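Local coordinates for Adp-ribosyltransferase (Staphylococcus aureus, PDB 1OJQ), which transfers a single ADP-ribose unit from NAD+ to a protein, probably a Rho-type GTPase as in other C3 exoenzymes, at residues T13-S18 with V76-V81; P46-N51 with Y131-Y136; L87-L92 with G149-L154; K121-M126 with G192-S197. All coordinates share one frame; numbering follows the deposited sequence.

Interaction 1 (T13-S18 with V76-V81); sequences TKWGNS and VTPDSV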
loop_
_atom_site.group_PDB
_atom_site.type_symbol
_atom_site.label_atom_id
_atom_site.label_comp_id
_atom_site.label_asym_id
_atom_site.label_seq_id
_atom_site.Cartn_x
_atom_site.Cartn_y
_atom_site.Cartn_z
ATOM N N THR A 13 -8.944 -5.127 -13.582
ATOM C CA THR A 13 -8.315 -4.511 -14.748
ATOM C C THR A 13 -9.245 -3.515 -15.413
ATOM O O THR A 13 -8.854 -2.413 -15.814
ATOM C CB THR A 13 -7.886 -5.581 -15.778
ATOM O OG1 THR A 13 -6.718 -6.264 -15.286
ATOM C CG2 THR A 13 -7.502 -4.934 -17.099
ATOM N N LYS A 14 -10.519 -3.878 -15.555
ATOM C CA LYS A 14 -11.474 -2.971 -16.206
ATOM C C LYS A 14 -11.582 -1.663 -15.444
ATOM O O LYS A 14 -11.533 -0.536 -15.953
ATOM C CB LYS A 14 -12.824 -3.700 -16.290
ATOM C CG LYS A 14 -13.911 -2.903 -16.999
ATOM C CD LYS A 14 -15.178 -3.750 -17.073
ATOM C CE LYS A 14 -16.394 -2.870 -17.340
ATOM N NZ LYS A 14 -17.622 -3.581 -16.862
ATOM N N TRP A 15 -11.742 -1.800 -14.122
ATOM C CA TRP A 15 -11.862 -0.629 -13.244
ATOM C C TRP A 15 -10.572 0.174 -13.278
ATOM O O TRP A 15 -10.602 1.383 -13.496
ATOM C CB TRP A 15 -12.195 -1.037 -11.812
ATOM C CG TRP A 15 -12.501 0.055 -10.832
ATOM C CD1 TRP A 15 -13.720 0.625 -10.590
ATOM C CD2 TRP A 15 -11.586 0.720 -9.950
ATOM N NE1 TRP A 15 -13.630 1.600 -9.622
ATOM C CE2 TRP A 15 -12.318 1.670 -9.216
ATOM C CE3 TRP A 15 -10.213 0.594 -9.721
ATOM C CZ2 TRP A 15 -11.719 2.490 -8.262
ATOM C CZ3 TRP A 15 -9.599 1.395 -8.785
ATOM C CH2 TRP A 15 -10.371 2.326 -8.077
ATOM N N GLY A 16 -9.447 -0.513 -13.067
ATOM C CA GLY A 16 -8.173 0.180 -13.116
ATOM C C GLY A 16 -7.912 0.912 -14.418
ATOM O O GLY A 16 -7.406 2.048 -14.348
ATOM N N ASN A 17 -8.195 0.319 -15.569
ATOM C CA ASN A 17 -7.973 0.983 -16.856
ATOM C C ASN A 17 -8.750 2.290 -16.960
ATOM O O ASN A 17 -8.377 3.192 -17.725
ATOM C CB ASN A 17 -8.392 0.041 -17.987
ATOM C CG ASN A 17 -7.357 -1.021 -18.288
ATOM O OD1 ASN A 17 -7.628 -2.036 -18.934
ATOM N ND2 ASN A 17 -6.140 -0.789 -17.811
ATOM N N SER A 18 -9.845 2.393 -16.202
ATOM C CA SER A 18 -10.618 3.648 -16.261
ATOM C C SER A 18 -9.820 4.752 -15.585
ATOM O O SER A 18 -9.895 5.912 -15.997
ATOM C CB SER A 18 -12.021 3.501 -15.664
ATOM O OG SER A 18 -11.990 3.492 -14.238
ATOM N N VAL A 76 -7.787 10.237 -9.952
ATOM C CA VAL A 76 -8.390 10.011 -8.642
ATOM C C VAL A 76 -9.283 8.792 -8.716
ATOM O O VAL A 76 -9.751 8.355 -9.770
ATOM C CB VAL A 76 -9.196 11.221 -8.133
ATOM C CG1 VAL A 76 -8.269 12.419 -7.972
ATOM C CG2 VAL A 76 -10.370 11.539 -9.052
ATOM N N THR A 77 -9.544 8.185 -7.559
ATOM C CA THR A 77 -10.425 7.022 -7.592
ATOM C C THR A 77 -11.856 7.392 -7.974
ATOM O O THR A 77 -12.428 8.307 -7.382
ATOM C CB THR A 77 -10.450 6.324 -6.210
ATOM O OG1 THR A 77 -10.818 7.304 -5.229
ATOM C CG2 THR A 77 -9.066 5.800 -5.836
ATOM N N PRO A 78 -12.434 6.711 -8.949
ATOM C CA PRO A 78 -13.823 7.018 -9.330
ATOM C C PRO A 78 -14.844 6.422 -8.377
ATOM O O PRO A 78 -16.032 6.747 -8.451
ATOM C CB PRO A 78 -13.923 6.338 -10.705
ATOM C CG PRO A 78 -13.059 5.117 -10.541
ATOM C CD PRO A 78 -11.861 5.635 -9.781
ATOM N N ASP A 79 -14.430 5.539 -7.477
ATOM C CA ASP A 79 -15.266 4.978 -6.416
ATOM C C ASP A 79 -14.433 4.854 -5.133
ATOM O O ASP A 79 -13.215 4.743 -5.232
ATOM C CB ASP A 79 -15.802 3.586 -6.722
ATOM C CG ASP A 79 -16.543 3.481 -8.044
ATOM O OD1 ASP A 79 -15.965 3.060 -9.065
ATOM O OD2 ASP A 79 -17.737 3.845 -8.047
ATOM N N SER A 80 -15.101 4.822 -3.987
ATOM C CA SER A 80 -14.414 4.352 -2.780
ATOM C C SER A 80 -13.967 2.924 -3.069
ATOM O O SER A 80 -14.718 2.173 -3.711
ATOM C CB SER A 80 -15.361 4.453 -1.596
ATOM O OG SER A 80 -14.928 3.690 -0.489
ATOM N N VAL A 81 -12.771 2.506 -2.658
ATOM C CA VAL A 81 -12.338 1.149 -3.021
ATOM C C VAL A 81 -11.364 0.593 -1.990
ATOM O O VAL A 81 -10.643 1.407 -1.398
ATOM C CB VAL A 81 -11.649 1.155 -4.411
ATOM C CG1 VAL A 81 -10.478 2.136 -4.439
ATOM C CG2 VAL A 81 -11.170 -0.230 -4.827
#

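Interaction 2 (P46-N51 with Y131-Y136); sequences PLRSAN and YRENGY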
loop_
_atom_site.group_PDB
_atom_site.type_symbol
_atom_site.label_atom_id
_atom_site.label_comp_id
_atom_site.label_asym_id
_atom_site.label_seq_id
_atom_site.Cartn_x
_atom_site.Cartn_y
_atom_site.Cartn_z
ATOM N N PRO A 46 15.576 8.054 0.996
ATOM C CA PRO A 46 15.736 9.469 1.304
ATOM C C PRO A 46 14.448 10.150 1.752
ATOM O O PRO A 46 14.402 11.050 2.601
ATOM C CB PRO A 46 16.179 10.034 -0.057
ATOM C CG PRO A 46 16.811 8.880 -0.771
ATOM C CD PRO A 46 15.960 7.702 -0.382
ATOM N N LEU A 47 13.313 9.769 1.166
ATOM C CA LEU A 47 12.075 10.463 1.543
ATOM C C LEU A 47 11.781 10.159 3.006
ATOM O O LEU A 47 11.361 11.042 3.751
ATOM C CB LEU A 47 10.922 10.017 0.653
ATOM C CG LEU A 47 10.625 10.788 -0.627
ATOM C CD1 LEU A 47 9.554 10.076 -1.447
ATOM C CD2 LEU A 47 10.186 12.218 -0.340
ATOM N N ARG A 48 12.027 8.906 3.397
ATOM C CA ARG A 48 11.810 8.571 4.802
ATOM C C ARG A 48 12.778 9.322 5.704
ATOM O O ARG A 48 12.402 9.931 6.714
ATOM C CB ARG A 48 11.940 7.058 5.016
ATOM C CG ARG A 48 10.732 6.301 4.434
ATOM C CD ARG A 48 10.975 4.802 4.579
ATOM N NE ARG A 48 9.771 4.018 4.316
ATOM C CZ ARG A 48 9.760 2.700 4.131
ATOM N NH1 ARG A 48 10.887 1.995 4.168
ATOM N NH2 ARG A 48 8.617 2.063 3.901
ATOM N N SER A 49 14.063 9.291 5.346
ATOM C CA SER A 49 15.055 10.006 6.130
ATOM C C SER A 49 14.722 11.484 6.282
ATOM O O SER A 49 14.995 12.078 7.326
ATOM C CB SER A 49 16.436 9.921 5.466
ATOM O OG SER A 49 16.948 8.614 5.514
ATOM N N ALA A 50 14.162 12.076 5.237
ATOM C CA ALA A 50 13.886 13.516 5.190
ATOM C C ALA A 50 12.546 13.854 5.821
ATOM O O ALA A 50 12.116 15.010 5.835
ATOM C CB ALA A 50 13.905 13.994 3.741
ATOM N N ASN A 51 11.896 12.794 6.302
ATOM C CA ASN A 51 10.543 12.926 6.832
ATOM C C ASN A 51 9.662 13.675 5.841
ATOM O O ASN A 51 8.849 14.502 6.234
ATOM C CB ASN A 51 10.558 13.625 8.192
ATOM C CG ASN A 51 9.243 13.512 8.939
ATOM O OD1 ASN A 51 8.454 12.585 8.742
ATOM N ND2 ASN A 51 8.983 14.468 9.824
ATOM N N TYR A 131 -1.135 5.809 11.028
ATOM C CA TYR A 131 0.217 5.537 10.581
ATOM C C TYR A 131 0.441 6.272 9.259
ATOM O O TYR A 131 -0.487 6.347 8.446
ATOM C CB TYR A 131 0.461 4.029 10.407
ATOM C CG TYR A 131 0.326 3.335 11.766
ATOM C CD1 TYR A 131 -0.902 2.810 12.154
ATOM C CD2 TYR A 131 1.418 3.242 12.616
ATOM C CE1 TYR A 131 -1.021 2.192 13.382
ATOM C CE2 TYR A 131 1.291 2.616 13.855
ATOM C CZ TYR A 131 0.073 2.096 14.222
ATOM O OH TYR A 131 -0.079 1.478 15.443
ATOM N N ARG A 132 1.647 6.809 9.095
ATOM C CA ARG A 132 1.955 7.565 7.884
ATOM C C ARG A 132 3.155 6.976 7.165
ATOM O O ARG A 132 4.125 6.562 7.821
ATOM C CB ARG A 132 2.252 9.025 8.238
ATOM C CG ARG A 132 2.523 9.959 7.068
ATOM C CD ARG A 132 3.187 11.234 7.588
ATOM N NE ARG A 132 3.476 12.154 6.495
ATOM C CZ ARG A 132 2.648 13.110 6.092
ATOM N NH1 ARG A 132 1.475 13.276 6.692
ATOM N NH2 ARG A 132 2.999 13.904 5.085
ATOM N N GLU A 133 3.110 6.928 5.837
ATOM C CA GLU A 133 4.272 6.471 5.076
ATOM C C GLU A 133 4.876 7.690 4.396
ATOM O O GLU A 133 4.143 8.335 3.637
ATOM C CB GLU A 133 3.854 5.415 4.061
ATOM C CG GLU A 133 4.852 5.083 2.969
ATOM C CD GLU A 133 6.150 4.587 3.575
ATOM O OE1 GLU A 133 6.090 3.574 4.320
ATOM O OE2 GLU A 133 7.210 5.196 3.340
ATOM N N ASN A 134 6.136 8.037 4.648
ATOM C CA ASN A 134 6.653 9.226 3.985
ATOM C C ASN A 134 7.105 8.961 2.560
ATOM O O ASN A 134 7.220 9.912 1.766
ATOM C CB ASN A 134 7.803 9.813 4.815
ATOM C CG ASN A 134 7.166 10.552 5.991
ATOM O OD1 ASN A 134 6.195 11.273 5.777
ATOM N ND2 ASN A 134 7.698 10.329 7.178
ATOM N N GLY A 135 7.371 7.692 2.254
ATOM C CA GLY A 135 7.611 7.352 0.856
ATOM C C GLY A 135 6.259 7.201 0.157
ATOM O O GLY A 135 5.246 7.593 0.728
ATOM N N TYR A 136 6.294 6.655 -1.048
ATOM C CA TYR A 136 5.070 6.300 -1.771
ATOM C C TYR A 136 4.515 4.993 -1.218
ATOM O O TYR A 136 5.239 4.260 -0.544
ATOM C CB TYR A 136 5.339 6.180 -3.284
ATOM C CG TYR A 136 5.738 7.546 -3.833
ATOM C CD1 TYR A 136 4.815 8.460 -4.312
ATOM C CD2 TYR A 136 7.091 7.887 -3.865
ATOM C CE1 TYR A 136 5.213 9.706 -4.814
ATOM C CE2 TYR A 136 7.493 9.117 -4.346
ATOM C CZ TYR A 136 6.560 10.018 -4.814
ATOM O OH TYR A 136 7.009 11.229 -5.290
HETATM O O HOH W 1 10.127 8.812 7.845
#

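Interaction 3 (L87-L92 with G149-L154); sequences LNLDYL and GRPIEL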
loop_
_atom_site.group_PDB
_atom_site.type_symbol
_atom_site.label_atom_id
_atom_site.label_comp_id
_atom_site.label_asym_id
_atom_site.label_seq_id
_atom_site.Cartn_x
_atom_site.Cartn_y
_atom_site.Cartn_z
ATOM N N LEU A 87 2.398 -7.933 3.691
ATOM C CA LEU A 87 3.576 -7.502 4.428
ATOM C C LEU A 87 4.200 -8.643 5.226
ATOM O O LEU A 87 3.482 -9.535 5.664
ATOM C CB LEU A 87 3.204 -6.384 5.422
ATOM C CG LEU A 87 2.604 -5.130 4.773
ATOM C CD1 LEU A 87 1.806 -4.313 5.773
ATOM C CD2 LEU A 87 3.728 -4.306 4.137
ATOM N N ASN A 88 5.507 -8.553 5.423
ATOM C CA ASN A 88 6.234 -9.459 6.305
ATOM C C ASN A 88 6.052 -9.042 7.756
ATOM O O ASN A 88 5.633 -7.913 8.017
ATOM C CB ASN A 88 7.736 -9.471 5.944
ATOM C CG ASN A 88 7.957 -10.162 4.606
ATOM O OD1 ASN A 88 7.433 -11.251 4.420
ATOM N ND2 ASN A 88 8.687 -9.575 3.676
ATOM N N LEU A 89 6.368 -9.923 8.708
ATOM C CA LEU A 89 6.100 -9.516 10.089
ATOM C C LEU A 89 6.937 -8.340 10.557
ATOM O O LEU A 89 6.570 -7.684 11.546
ATOM C CB LEU A 89 6.328 -10.700 11.024
ATOM C CG LEU A 89 5.363 -11.871 10.980
ATOM C CD1 LEU A 89 5.798 -12.912 12.011
ATOM C CD2 LEU A 89 3.917 -11.462 11.230
ATOM N N ASP A 90 8.057 -8.012 9.903
ATOM C CA ASP A 90 8.906 -6.924 10.397
ATOM C C ASP A 90 8.217 -5.581 10.236
ATOM O O ASP A 90 8.643 -4.571 10.791
ATOM C CB ASP A 90 10.268 -6.884 9.706
ATOM C CG ASP A 90 10.176 -6.777 8.203
ATOM O OD1 ASP A 90 9.183 -6.224 7.690
ATOM O OD2 ASP A 90 11.109 -7.259 7.522
ATOM N N TYR A 91 7.118 -5.551 9.487
ATOM C CA TYR A 91 6.242 -4.379 9.507
ATOM C C TYR A 91 5.851 -4.041 10.946
ATOM O O TYR A 91 5.617 -2.852 11.220
ATOM C CB TYR A 91 5.008 -4.644 8.652
ATOM C CG TYR A 91 3.859 -3.672 8.819
ATOM C CD1 TYR A 91 3.879 -2.445 8.178
ATOM C CD2 TYR A 91 2.770 -4.008 9.611
ATOM C CE1 TYR A 91 2.809 -1.590 8.358
ATOM C CE2 TYR A 91 1.696 -3.162 9.798
ATOM C CZ TYR A 91 1.743 -1.945 9.152
ATOM O OH TYR A 91 0.689 -1.062 9.302
ATOM N N LEU A 92 5.760 -5.020 11.839
ATOM C CA LEU A 92 5.298 -4.762 13.212
ATOM C C LEU A 92 6.412 -4.342 14.146
ATOM O O LEU A 92 6.219 -4.145 15.352
ATOM C CB LEU A 92 4.633 -6.021 13.776
ATOM C CG LEU A 92 3.452 -6.555 12.957
ATOM C CD1 LEU A 92 2.997 -7.888 13.528
ATOM C CD2 LEU A 92 2.313 -5.543 12.888
ATOM N N GLY A 149 2.124 -15.592 -0.806
ATOM C CA GLY A 149 1.506 -15.254 0.457
ATOM C C GLY A 149 2.436 -14.657 1.490
ATOM O O GLY A 149 3.629 -14.977 1.571
ATOM N N ARG A 150 1.890 -13.765 2.317
ATOM C CA ARG A 150 2.643 -13.144 3.399
ATOM C C ARG A 150 1.793 -13.122 4.668
ATOM O O ARG A 150 0.574 -13.254 4.613
ATOM C CB ARG A 150 3.106 -11.731 3.027
ATOM C CG ARG A 150 4.430 -11.743 2.253
ATOM C CD ARG A 150 4.689 -10.373 1.658
ATOM N NE ARG A 150 6.099 -10.045 1.521
ATOM C CZ ARG A 150 6.632 -8.842 1.352
ATOM N NH1 ARG A 150 5.905 -7.736 1.281
ATOM N NH2 ARG A 150 7.951 -8.706 1.242
ATOM N N PRO A 151 2.421 -12.983 5.820
ATOM C CA PRO A 151 1.680 -13.095 7.089
ATOM C C PRO A 151 0.627 -12.019 7.319
ATOM O O PRO A 151 -0.380 -12.268 7.967
ATOM C CB PRO A 151 2.766 -12.915 8.158
ATOM C CG PRO A 151 4.033 -13.293 7.465
ATOM C CD PRO A 151 3.857 -12.772 6.058
ATOM N N ILE A 152 0.865 -10.816 6.816
ATOM C CA ILE A 152 -0.014 -9.678 7.108
ATOM C C ILE A 152 -0.637 -9.141 5.825
ATOM O O ILE A 152 0.025 -8.988 4.803
ATOM C CB ILE A 152 0.784 -8.577 7.812
ATOM C CG1 ILE A 152 1.218 -9.013 9.233
ATOM C CG2 ILE A 152 0.073 -7.243 7.882
ATOM C CD1 ILE A 152 2.202 -8.027 9.817
ATOM N N GLU A 153 -1.922 -8.851 5.901
ATOM C CA GLU A 153 -2.610 -8.124 4.831
ATOM C C GLU A 153 -3.117 -6.794 5.373
ATOM O O GLU A 153 -3.984 -6.772 6.265
ATOM C CB GLU A 153 -3.778 -8.941 4.309
ATOM C CG GLU A 153 -4.578 -8.257 3.203
ATOM C CD GLU A 153 -5.854 -9.047 2.915
ATOM O OE1 GLU A 153 -6.881 -8.715 3.539
ATOM O OE2 GLU A 153 -5.818 -9.987 2.091
ATOM N N LEU A 154 -2.558 -5.707 4.863
ATOM C CA LEU A 154 -3.034 -4.355 5.153
ATOM C C LEU A 154 -4.146 -4.055 4.148
ATOM O O LEU A 154 -3.885 -3.985 2.945
ATOM C CB LEU A 154 -1.880 -3.363 5.079
ATOM C CG LEU A 154 -2.170 -1.905 5.386
ATOM C CD1 LEU A 154 -2.779 -1.687 6.767
ATOM C CD2 LEU A 154 -0.876 -1.089 5.243
#

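Interaction 4 (K121-M126 with G192-S197); sequences KLNNLM and GSVKLS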
loop_
_atom_site.group_PDB
_atom_site.type_symbol
_atom_site.label_atom_id
_atom_site.label_comp_id
_atom_site.label_asym_id
_atom_site.label_seq_id
_atom_site.Cartn_x
_atom_site.Cartn_y
_atom_site.Cartn_z
ATOM N N LYS A 121 -3.643 -8.498 21.151
ATOM C CA LYS A 121 -2.766 -7.423 21.626
ATOM C C LYS A 121 -2.512 -6.399 20.530
ATOM O O LYS A 121 -2.531 -5.173 20.720
ATOM C CB LYS A 121 -1.433 -8.025 22.115
ATOM C CG LYS A 121 -0.494 -7.000 22.723
ATOM C CD LYS A 121 0.676 -7.626 23.473
ATOM C CE LYS A 121 1.428 -6.561 24.258
ATOM N NZ LYS A 121 2.631 -7.106 24.938
ATOM N N LEU A 122 -2.247 -6.901 19.319
ATOM C CA LEU A 122 -1.979 -6.021 18.180
ATOM C C LEU A 122 -3.165 -5.083 17.948
ATOM O O LEU A 122 -3.007 -3.879 17.745
ATOM C CB LEU A 122 -1.698 -6.827 16.915
ATOM C CG LEU A 122 -0.264 -7.269 16.624
ATOM C CD1 LEU A 122 -0.257 -8.136 15.367
ATOM C CD2 LEU A 122 0.691 -6.091 16.450
ATOM N N ASN A 123 -4.370 -5.637 17.970
ATOM C CA ASN A 123 -5.566 -4.823 17.790
ATOM C C ASN A 123 -5.639 -3.739 18.849
ATOM O O ASN A 123 -5.945 -2.570 18.677
ATOM C CB ASN A 123 -6.814 -5.711 17.871
ATOM C CG ASN A 123 -8.064 -4.854 17.737
ATOM O OD1 ASN A 123 -8.409 -4.513 16.598
ATOM N ND2 ASN A 123 -8.712 -4.492 18.830
ATOM N N ASN A 124 -5.329 -4.168 20.082
ATOM C CA ASN A 124 -5.381 -3.213 21.185
ATOM C C ASN A 124 -4.340 -2.116 20.998
ATOM O O ASN A 124 -4.605 -0.961 21.344
ATOM C CB ASN A 124 -5.187 -3.919 22.534
ATOM C CG ASN A 124 -4.967 -2.883 23.629
ATOM O OD1 ASN A 124 -3.832 -2.513 23.924
ATOM N ND2 ASN A 124 -6.080 -2.429 24.190
ATOM N N LEU A 125 -3.179 -2.415 20.435
ATOM C CA LEU A 125 -2.100 -1.463 20.211
ATOM C C LEU A 125 -2.192 -0.697 18.889
ATOM O O LEU A 125 -1.545 0.357 18.755
ATOM C CB LEU A 125 -0.743 -2.189 20.245
ATOM C CG LEU A 125 -0.430 -2.851 21.595
ATOM C CD1 LEU A 125 0.882 -3.618 21.489
ATOM C CD2 LEU A 125 -0.415 -1.803 22.702
ATOM N N MET A 126 -2.967 -1.188 17.912
ATOM C CA MET A 126 -3.003 -0.416 16.663
ATOM C C MET A 126 -4.353 0.246 16.396
ATOM O O MET A 126 -4.403 1.206 15.606
ATOM C CB MET A 126 -2.612 -1.326 15.492
ATOM C CG MET A 126 -1.265 -2.008 15.679
ATOM S SD MET A 126 -0.890 -2.994 14.193
ATOM C CE MET A 126 -0.825 -1.662 12.978
ATOM N N GLY A 192 -8.739 0.501 11.840
ATOM C CA GLY A 192 -10.019 0.129 12.410
ATOM C C GLY A 192 -9.906 -1.120 13.277
ATOM O O GLY A 192 -10.475 -1.193 14.373
ATOM N N SER A 193 -9.174 -2.131 12.793
ATOM C CA SER A 193 -9.089 -3.380 13.537
ATOM C C SER A 193 -7.918 -4.219 13.037
ATOM O O SER A 193 -7.445 -4.010 11.927
ATOM C CB SER A 193 -10.363 -4.213 13.351
ATOM O OG SER A 193 -10.534 -4.657 12.000
ATOM N N VAL A 194 -7.527 -5.156 13.886
ATOM C CA VAL A 194 -6.566 -6.197 13.547
ATOM C C VAL A 194 -7.184 -7.546 13.875
ATOM O O VAL A 194 -7.443 -7.816 15.054
ATOM C CB VAL A 194 -5.229 -6.056 14.299
ATOM C CG1 VAL A 194 -4.276 -7.137 13.779
ATOM C CG2 VAL A 194 -4.653 -4.671 14.141
ATOM N N LYS A 195 -7.425 -8.377 12.870
ATOM C CA LYS A 195 -8.094 -9.657 13.042
ATOM C C LYS A 195 -7.339 -10.796 12.357
ATOM O O LYS A 195 -6.499 -10.567 11.491
ATOM C CB LYS A 195 -9.496 -9.600 12.445
ATOM C CG LYS A 195 -10.418 -8.502 12.955
ATOM C CD LYS A 195 -11.788 -8.695 12.277
ATOM C CE LYS A 195 -12.830 -7.747 12.840
ATOM N NZ LYS A 195 -12.956 -7.841 14.328
ATOM N N LEU A 196 -7.653 -12.034 12.727
ATOM C CA LEU A 196 -7.142 -13.186 12.001
ATOM C C LEU A 196 -8.038 -13.512 10.817
ATOM O O LEU A 196 -9.247 -13.273 10.889
ATOM C CB LEU A 196 -7.050 -14.424 12.913
ATOM C CG LEU A 196 -5.774 -14.402 13.780
ATOM C CD1 LEU A 196 -5.844 -15.420 14.902
ATOM C CD2 LEU A 196 -4.551 -14.610 12.906
ATOM N N SER A 197 -7.459 -14.030 9.758
ATOM C CA SER A 197 -8.073 -14.405 8.504
ATOM C C SER A 197 -9.203 -15.410 8.635
ATOM O O SER A 197 -9.962 -15.468 9.595
ATOM C CB SER A 197 -6.996 -15.057 7.611
ATOM O OG SER A 197 -6.436 -16.145 8.352
#

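Interaction 1 (T13-S18 with V76-V81)
Trp15 and Asp79 make the polar link. Trp15 NE1 donates to Asp79 OD1 at 2.8 Å, with an N-H...O angle of 165°. The oxygen lies almost in the plane of the indole and accepts on its anti lone pair. The carboxylate is turned 32° from the ring.

The apolar contacts lie mostly around the six-membered half of the indole. Pro78 CD approaches Trp15 CZ2 at 3.5 Å, obliquely to the ring. Val81 CG1 meets Trp15 CH2 at 3.6 Å, while Val81 CG2 sits over one face, offset toward the rim. Thr77 CG2 comes to the ring edge. The first torsion of Trp15 (chi1 -173°) turns CG away from the backbone N and carries the indole from helix 9-23 out to the loop.

Two further hydrogen bonds stay inside the helix. Ser18 OG donates to Trp15 O at 2.6 Å, and Ser18 N donates to the same oxygen. The Phe6 ring and Leu141 also touch the indole.

The chemistry implies a directional tie within an apolar contact. The N-H bond helps fix the rotation of the ring and satisfies its nitrogen. The indole thereby joins helix 9-23 to the loop before strand 81-87 and to Val81, the first residue of that strand.

Interaction 2 (P46-N51 with Y131-Y136)
Leu47 begins the contact by touching Tyr136. Its CD1 lies 3.7 Å from Tyr136 CE2, at an oblique angle to the ring. The phenol end of Tyr136 is held by Asp69 of helix 59-73.

Arg48 follows and makes the salt bridge to Glu133. It grips side-on with two nitrogens. Arg48 NE donates to Glu133 OE2 and Arg48 NH2 to Glu133 OE1, each at 3.0 Å. The guanidinium and carboxylate planes are 44° apart, so the pair is not flat. The arginine is extended from CG to NE. The glutamate bends at chi2 (59°), which brings its carboxylate round to the guanidinium edge. Gly135 N also donates to Glu133 OE2, at 2.7 Å, on the anti lone pair. One water accepts from Asn134 ND2 and donates to Arg48 O.

Asn51 ends the helix in a Schellman motif. Its OD1 lies 2.8 Å from Asn134 ND2. Asn134 OD1 in turn takes a bond from Arg132 NE.

The chemistry implies a charged pair within the nucleotide site. Arg48 and Glu133 both contact NAD+ in the complex of this protein. Here, without NAD+, they bind each other, and Gly135 N probably helps position the carboxylate.

Interaction 3 (L87-L92 with G149-L154)
Leu87 and Ile152 form an antiparallel hydrogen-bonded pair, with Leu87 N giving to Ile152 O at 2.8 Å and Ile152 N giving to Leu87 O at 3.1 Å. Their side chains lie on the same face of the sheet. Leu87 CD1 is 4.0 Å from Ile152 CG2 and 3.9 Å from Leu154 CB. The same methyl sits over the centre of the Tyr91 ring, 3.6 Å above its plane, in a CH-pi contact.

Ile152 CD1 is the hub of the apolar part. It meets Leu92 CG tip to tip at 3.7 Å. Leu89 CD2 and Tyr91 CD2 also touch it, the tyrosine crossing the isoleucine at about a right angle. The first torsion of Ile152 (chi1 -68°) sets CG1 beside its backbone N and aims CD1 at the 3-10 turn. Leu89 CD2 also packs on Pro151 CB at 3.6 Å.

The polar contact is between Asn88 and Arg150. Asn88 ND2 lies over one face of the Arg150 guanidinium, the amide steeply turned, with 68° between the planes. Asn88 ND2 and Arg150 NH2 approach to 2.7 Å, but both are donors and no hydrogen bond joins them, so the modelled turn of this amide is doubtful. Arg150 NH1 is held by Leu86 O. Asn88 and Arg150 both bind NAD+ in the complex.

Strand 152-158 runs between strands 81-87 and 203-209. Ile205 of the latter touches Tyr91, Ile152 and Leu154. Helix 100-106 meets Leu89 and Leu92 through Leu106.

Interaction 4 (K121-M126 with G192-S197)
Val194 sets strand 187-196 of the five-stranded mixed sheet against helix 116-126, where it touches Leu122, Asn123 and Met126. The segments run nearly antiparallel, at 168°, and their axes approach to 7.0 Å. The strand carries a classic beta bulge here: Gly192 and Ser193 both face Thr206 of strand 203-209.

The valine lies close against the helix backbone. Val194 CB is 3.7 Å from Asn123 CA. Its two methyls then divide. Val194 CG1 touches Leu122 CB at 4.1 Å. Val194 CG2 lies 4.1 Å from Met126 SD. The methionine chain crosses the valine obliquely and bends at its last torsion. Leu122 packs further on Leu92 and Phe98, and Met126 on Ile95 and Ile205. The valine itself also meets Val119, Ile203 and Ile205. The helix and the sheet thus share one apolar layer.

Asn123 supplies the polar part at the margin of this layer. Its side chain swings away from its own backbone N (chi1 178°), which takes the amide alongside the strand. Asn123 OD1 comes within 3.3 Å of Ser193 CA. A side chain of the helix here binds the strand backbone: Val194 N donates to Asn123 OD1 at 2.9 Å, in the carbonyl plane and on a lone pair, with an N-H...O angle of 160°.

How the interactions relate
Interactions 2, 3 and 4 all reach the five-stranded sheet. Interaction 1 touches none of the others, yet its Val81 starts edge strand 81-87 of the same sheet. Interactions 3 and 4 share an apolar region: Leu92 CD1 meets Leu122 CD1 at 3.7 Å. Interactions 2 and 4 touch through Tyr131 and Met126. All four are partly buried. Interaction 3 buries the most surface, 525 Å², much of it through Leu87 and the buried Ile152. In interaction 2 the polar residues Arg48 and Asn51 are exposed. Interactions 2 and 3 hold NAD+-binding residues. Interactions 1 and 4 contain none: an indole N-H meets a carboxylate in 1, a backbone N-H a side-chain amide oxygen in 4.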